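Local coordinates for methyl-accepting/DNA response regulator (Bacillus cereus, PDB 3D6W), which probably binds DNA through this LytTR domain, the part present here of a longer protein that is likely a phosphorelay response regulator, at residues His42-Ser45 with Leu46-Glu50; Tyr51-Lys55 with Asp56-Arg60. All coordinates share one frame; numbering follows the deposited sequence.

How the contacts relate
Running from the N terminus, after strand 39-42, contact 1 follows at once: the loop 42-45 is folded onto the first turn of helix 46-52. The same helix then ends inside contact 2, where 51-55 leaves helical geometry at Leu53 and turns through Asp56 into strand 58-62. The two contacts are therefore in series, one at each end of a short helix, and neither encloses the other. Together they join 39-42 and 58-62, the two outermost strands, within this chain, of the five-stranded antiparallel sheet. Their centres lie about 11 Å apart, and a salt bridge between Glu50 OE1 and Arg60 NH1, 2.7 Å long, ties them directly.

Contact 1: His42-Ser45 with Leu46-Glu50; sequences HKYS and LQEFE
The Phe49 ring presents its edge to one face of His42, with CZ 3.4 Å from His42 CG, while Tyr44 turns its own edge toward a face of Phe49. Both pairs are edge-to-face: the planes of Phe49 and His42 stand at 71°, and the centroids of Tyr44 and Phe49 are 5.8 Å apart. His42 CB lies in plane at the Phe49 edge, and His42 CE1 sits over one Tyr44 face, near the rim. At the His42 edge, ND1 accepts a hydrogen bond from Tyr44 N at 3.0 Å, a bond lying in the ring plane, which helps to set the ring's rotation. The His42 side chain, with CG trans to the backbone N (chi1 -159°), brings the imidazole over Phe49 CZ.

Ser45, the helix N-cap, forms a capping box with Glu48. Glu48 N donates to Ser45 OG at 3.2 Å; in return Ser45 N donates to Glu48 OE1 at 3.0 Å, on the anti side and 26° out of the carboxylate plane. The Phe49 N to Ser45 O bond is nearly straight.

Gly108 of a second subunit packs on His42 and Tyr44. Val5 of strand 4-8 meets His42 and Phe49; Leu46 and Phe49 face strands 21-27, 30-35 and 65-68.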
# COMPACT_ATOMS: atom_id res chain seq x y z
N HIS A 42 -18.21 16.59 -10.29
CA HIS A 42 -18.07 16.79 -8.88
C HIS A 42 -18.35 18.24 -8.58
O HIS A 42 -18.04 19.11 -9.39
CB HIS A 42 -16.67 16.43 -8.38
CG HIS A 42 -16.64 16.16 -6.91
ND1 HIS A 42 -16.73 17.16 -5.97
CD2 HIS A 42 -16.63 15.00 -6.22
CE1 HIS A 42 -16.75 16.63 -4.76
NE2 HIS A 42 -16.68 15.32 -4.88
N LYS A 43 -18.90 18.50 -7.40
CA LYS A 43 -19.24 19.86 -7.00
C LYS A 43 -18.06 20.72 -6.53
O LYS A 43 -18.16 21.93 -6.49
CB LYS A 43 -20.35 19.84 -5.94
CG LYS A 43 -20.02 19.08 -4.63
CD LYS A 43 -21.08 19.35 -3.58
CE LYS A 43 -20.57 18.99 -2.21
NZ LYS A 43 -21.73 18.80 -1.29
N TYR A 44 -16.95 20.11 -6.15
CA TYR A 44 -15.82 20.90 -5.64
C TYR A 44 -15.04 21.48 -6.77
O TYR A 44 -14.99 20.93 -7.85
CB TYR A 44 -14.85 20.06 -4.80
CG TYR A 44 -15.36 19.52 -3.51
CD1 TYR A 44 -16.50 20.01 -2.90
CD2 TYR A 44 -14.68 18.49 -2.89
CE1 TYR A 44 -16.96 19.47 -1.71
CE2 TYR A 44 -15.13 17.95 -1.69
CZ TYR A 44 -16.26 18.44 -1.12
OH TYR A 44 -16.68 17.88 0.05
N SER A 45 -14.38 22.60 -6.48
CA SER A 45 -13.62 23.34 -7.48
C SER A 45 -12.25 22.71 -7.48
O SER A 45 -11.94 21.88 -6.62
CB SER A 45 -13.54 24.83 -7.10
OG SER A 45 -12.73 25.00 -5.95
N LEU A 46 -11.42 23.10 -8.44
CA LEU A 46 -10.06 22.59 -8.54
C LEU A 46 -9.23 23.09 -7.37
O LEU A 46 -8.28 22.43 -6.91
CB LEU A 46 -9.44 23.00 -9.86
CG LEU A 46 -9.94 22.31 -11.13
CD1 LEU A 46 -8.98 22.63 -12.23
CD2 LEU A 46 -10.13 20.77 -10.99
N GLN A 47 -9.62 24.26 -6.87
CA GLN A 47 -8.98 24.82 -5.70
C GLN A 47 -9.24 23.93 -4.47
O GLN A 47 -8.32 23.60 -3.71
CB GLN A 47 -9.41 26.27 -5.49
CG GLN A 47 -8.58 26.99 -4.41
CD GLN A 47 -9.17 28.33 -3.97
OE1 GLN A 47 -8.47 29.18 -3.43
NE2 GLN A 47 -10.46 28.51 -4.17
N GLU A 48 -10.50 23.53 -4.28
CA GLU A 48 -10.87 22.63 -3.20
C GLU A 48 -10.20 21.26 -3.33
O GLU A 48 -9.64 20.74 -2.36
CB GLU A 48 -12.37 22.49 -3.09
CG GLU A 48 -12.99 23.78 -2.48
CD GLU A 48 -14.51 24.01 -2.75
OE1 GLU A 48 -15.12 23.43 -3.68
OE2 GLU A 48 -15.05 24.83 -1.98
N PHE A 49 -10.25 20.68 -4.51
CA PHE A 49 -9.52 19.43 -4.75
C PHE A 49 -8.02 19.53 -4.47
O PHE A 49 -7.43 18.58 -4.01
CB PHE A 49 -9.75 18.91 -6.18
CG PHE A 49 -10.98 18.07 -6.31
CD1 PHE A 49 -11.04 16.83 -5.74
CD2 PHE A 49 -12.07 18.52 -7.03
CE1 PHE A 49 -12.18 16.03 -5.87
CE2 PHE A 49 -13.19 17.73 -7.17
CZ PHE A 49 -13.24 16.49 -6.59
N GLU A 50 -7.39 20.67 -4.73
CA GLU A 50 -5.96 20.80 -4.41
C GLU A 50 -5.67 20.63 -2.91
O GLU A 50 -4.61 20.16 -2.51
CB GLU A 50 -5.42 22.15 -4.84
CG GLU A 50 -5.06 22.24 -6.28
CD GLU A 50 -4.20 23.47 -6.55
OE1 GLU A 50 -4.81 24.50 -6.91
OE2 GLU A 50 -2.94 23.39 -6.40

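Contact 2: Tyr51-Lys55 with Asp56-Arg60; sequences YLLPK and DSFIR
Leu53 lays its CD2 methyl over the centre of one face of the Phe58 ring, 4.2 Å from the centroid and only 8° off the ring normal, which makes it a CH-pi contact. The leucine side chain stands roughly perpendicular to that of Phe58, and Leu53 CB adds a second touch, 3.8 Å from Phe58 CD1. In Phe58, CG lies beside the backbone N and trans to the carbonyl carbon (chi1 -68°), which directs the ring back toward Leu53 and Pro54. Pro54 runs alongside it in the same direction, and its CD comes within 3.7 Å of Phe58 CD1.

The backbone closes the turn through a single acceptor. Pro54 O accepts from Phe58 N at 3.1 Å, nearly in line with its C=O bond, and also from Ser57 N at 3.2 Å, which approaches from well above the carbonyl plane. Two donors thus grip one oxygen, which also lies in plane at the edge of the Phe58 ring. Residues 54-57 form a beta turn with near-helical angles at Lys55 and Asp56, and the Phe58 N bond to the same oxygen extends it by one residue. This is the connection from helix 46-52 to strand 58-62 within the LytTR DNA-binding domain: Leu53 is the first residue to leave helical angles, and the turn brings the chain into an outermost strand, within this chain, of the five-stranded antiparallel sheet.

Asp56 OD1 bends back to within 3.2 Å of Pro54 CB, so one carboxylate oxygen touches the CB edge of the proline ring. Across the apolar side, Leu53 rests on Leu24 and Phe58 on Val21, both of strand 21-27. Ser57 and Ile59 make backbone hydrogen bonds with Val69 and Val67 respectively, and Ile59 packs against helix 100-107 at Tyr102, Phe103 and Leu106.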
# COMPACT_ATOMS: atom_id res chain seq x y z
N TYR A 51 -6.61 21.06 -2.09
CA TYR A 51 -6.50 20.89 -0.68
C TYR A 51 -6.67 19.40 -0.31
O TYR A 51 -5.94 18.87 0.51
CB TYR A 51 -7.54 21.78 0.05
CG TYR A 51 -7.67 21.44 1.53
CD1 TYR A 51 -6.74 21.91 2.47
CD2 TYR A 51 -8.67 20.57 1.98
CE1 TYR A 51 -6.81 21.56 3.81
CE2 TYR A 51 -8.75 20.21 3.32
CZ TYR A 51 -7.82 20.71 4.24
OH TYR A 51 -7.93 20.36 5.59
N LEU A 52 -7.62 18.72 -0.93
CA LEU A 52 -8.02 17.41 -0.43
C LEU A 52 -7.31 16.21 -1.03
O LEU A 52 -7.23 15.15 -0.41
CB LEU A 52 -9.54 17.27 -0.48
CG LEU A 52 -10.26 16.86 -1.72
CD1 LEU A 52 -10.37 15.32 -1.78
CD2 LEU A 52 -11.68 17.56 -1.69
N LEU A 53 -6.74 16.39 -2.21
CA LEU A 53 -6.08 15.34 -2.92
C LEU A 53 -4.66 15.26 -2.41
O LEU A 53 -4.06 16.30 -2.08
CB LEU A 53 -6.10 15.59 -4.42
CG LEU A 53 -7.46 15.54 -5.17
CD1 LEU A 53 -7.27 16.08 -6.56
CD2 LEU A 53 -8.03 14.12 -5.18
N PRO A 54 -4.13 14.03 -2.32
CA PRO A 54 -2.76 13.82 -1.81
C PRO A 54 -1.69 14.49 -2.66
O PRO A 54 -1.62 14.30 -3.86
CB PRO A 54 -2.59 12.29 -1.80
CG PRO A 54 -3.80 11.72 -2.41
CD PRO A 54 -4.83 12.77 -2.63
N LYS A 55 -0.86 15.30 -2.02
CA LYS A 55 0.04 16.19 -2.72
C LYS A 55 1.22 15.38 -3.33
O LYS A 55 1.92 15.87 -4.22
CB LYS A 55 0.46 17.35 -1.80
CG LYS A 55 1.64 17.04 -0.88
CD LYS A 55 1.83 18.06 0.28
CE LYS A 55 3.25 17.95 0.94
NZ LYS A 55 3.64 16.51 0.98
N ASP A 56 1.37 14.13 -2.91
CA ASP A 56 2.40 13.24 -3.48
C ASP A 56 2.04 12.67 -4.88
O ASP A 56 2.91 12.17 -5.60
CB ASP A 56 2.75 12.10 -2.50
CG ASP A 56 1.59 11.09 -2.26
OD1 ASP A 56 0.40 11.40 -2.42
OD2 ASP A 56 1.88 9.96 -1.86
N SER A 57 0.76 12.76 -5.26
CA SER A 57 0.23 12.15 -6.47
C SER A 57 -0.39 13.13 -7.43
O SER A 57 -0.29 12.95 -8.63
CB SER A 57 -0.84 11.14 -6.08
OG SER A 57 -0.32 9.85 -6.13
N PHE A 58 -1.05 14.14 -6.89
CA PHE A 58 -1.84 15.10 -7.67
C PHE A 58 -1.13 16.44 -7.75
O PHE A 58 -0.55 16.88 -6.80
CB PHE A 58 -3.24 15.21 -7.05
CG PHE A 58 -4.06 13.93 -7.20
CD1 PHE A 58 -4.03 12.95 -6.23
CD2 PHE A 58 -4.78 13.68 -8.37
CE1 PHE A 58 -4.75 11.76 -6.38
CE2 PHE A 58 -5.49 12.52 -8.53
CZ PHE A 58 -5.47 11.55 -7.53
N ILE A 59 -1.14 17.06 -8.93
CA ILE A 59 -0.58 18.40 -9.12
C ILE A 59 -1.44 19.25 -10.05
O ILE A 59 -1.75 18.84 -11.14
CB ILE A 59 0.91 18.36 -9.64
CG1 ILE A 59 1.53 19.78 -9.61
CG2 ILE A 59 0.99 17.83 -11.06
CD1 ILE A 59 3.05 19.82 -9.73
N ARG A 60 -1.83 20.43 -9.60
CA ARG A 60 -2.29 21.48 -10.47
C ARG A 60 -1.23 21.87 -11.50
O ARG A 60 -0.15 22.36 -11.16
CB ARG A 60 -2.70 22.71 -9.67
CG ARG A 60 -3.52 23.70 -10.47
CD ARG A 60 -4.98 23.32 -10.52
NE ARG A 60 -5.80 24.41 -11.03
CZ ARG A 60 -6.37 25.38 -10.30
NH1 ARG A 60 -6.24 25.42 -8.98
NH2 ARG A 60 -7.12 26.29 -10.90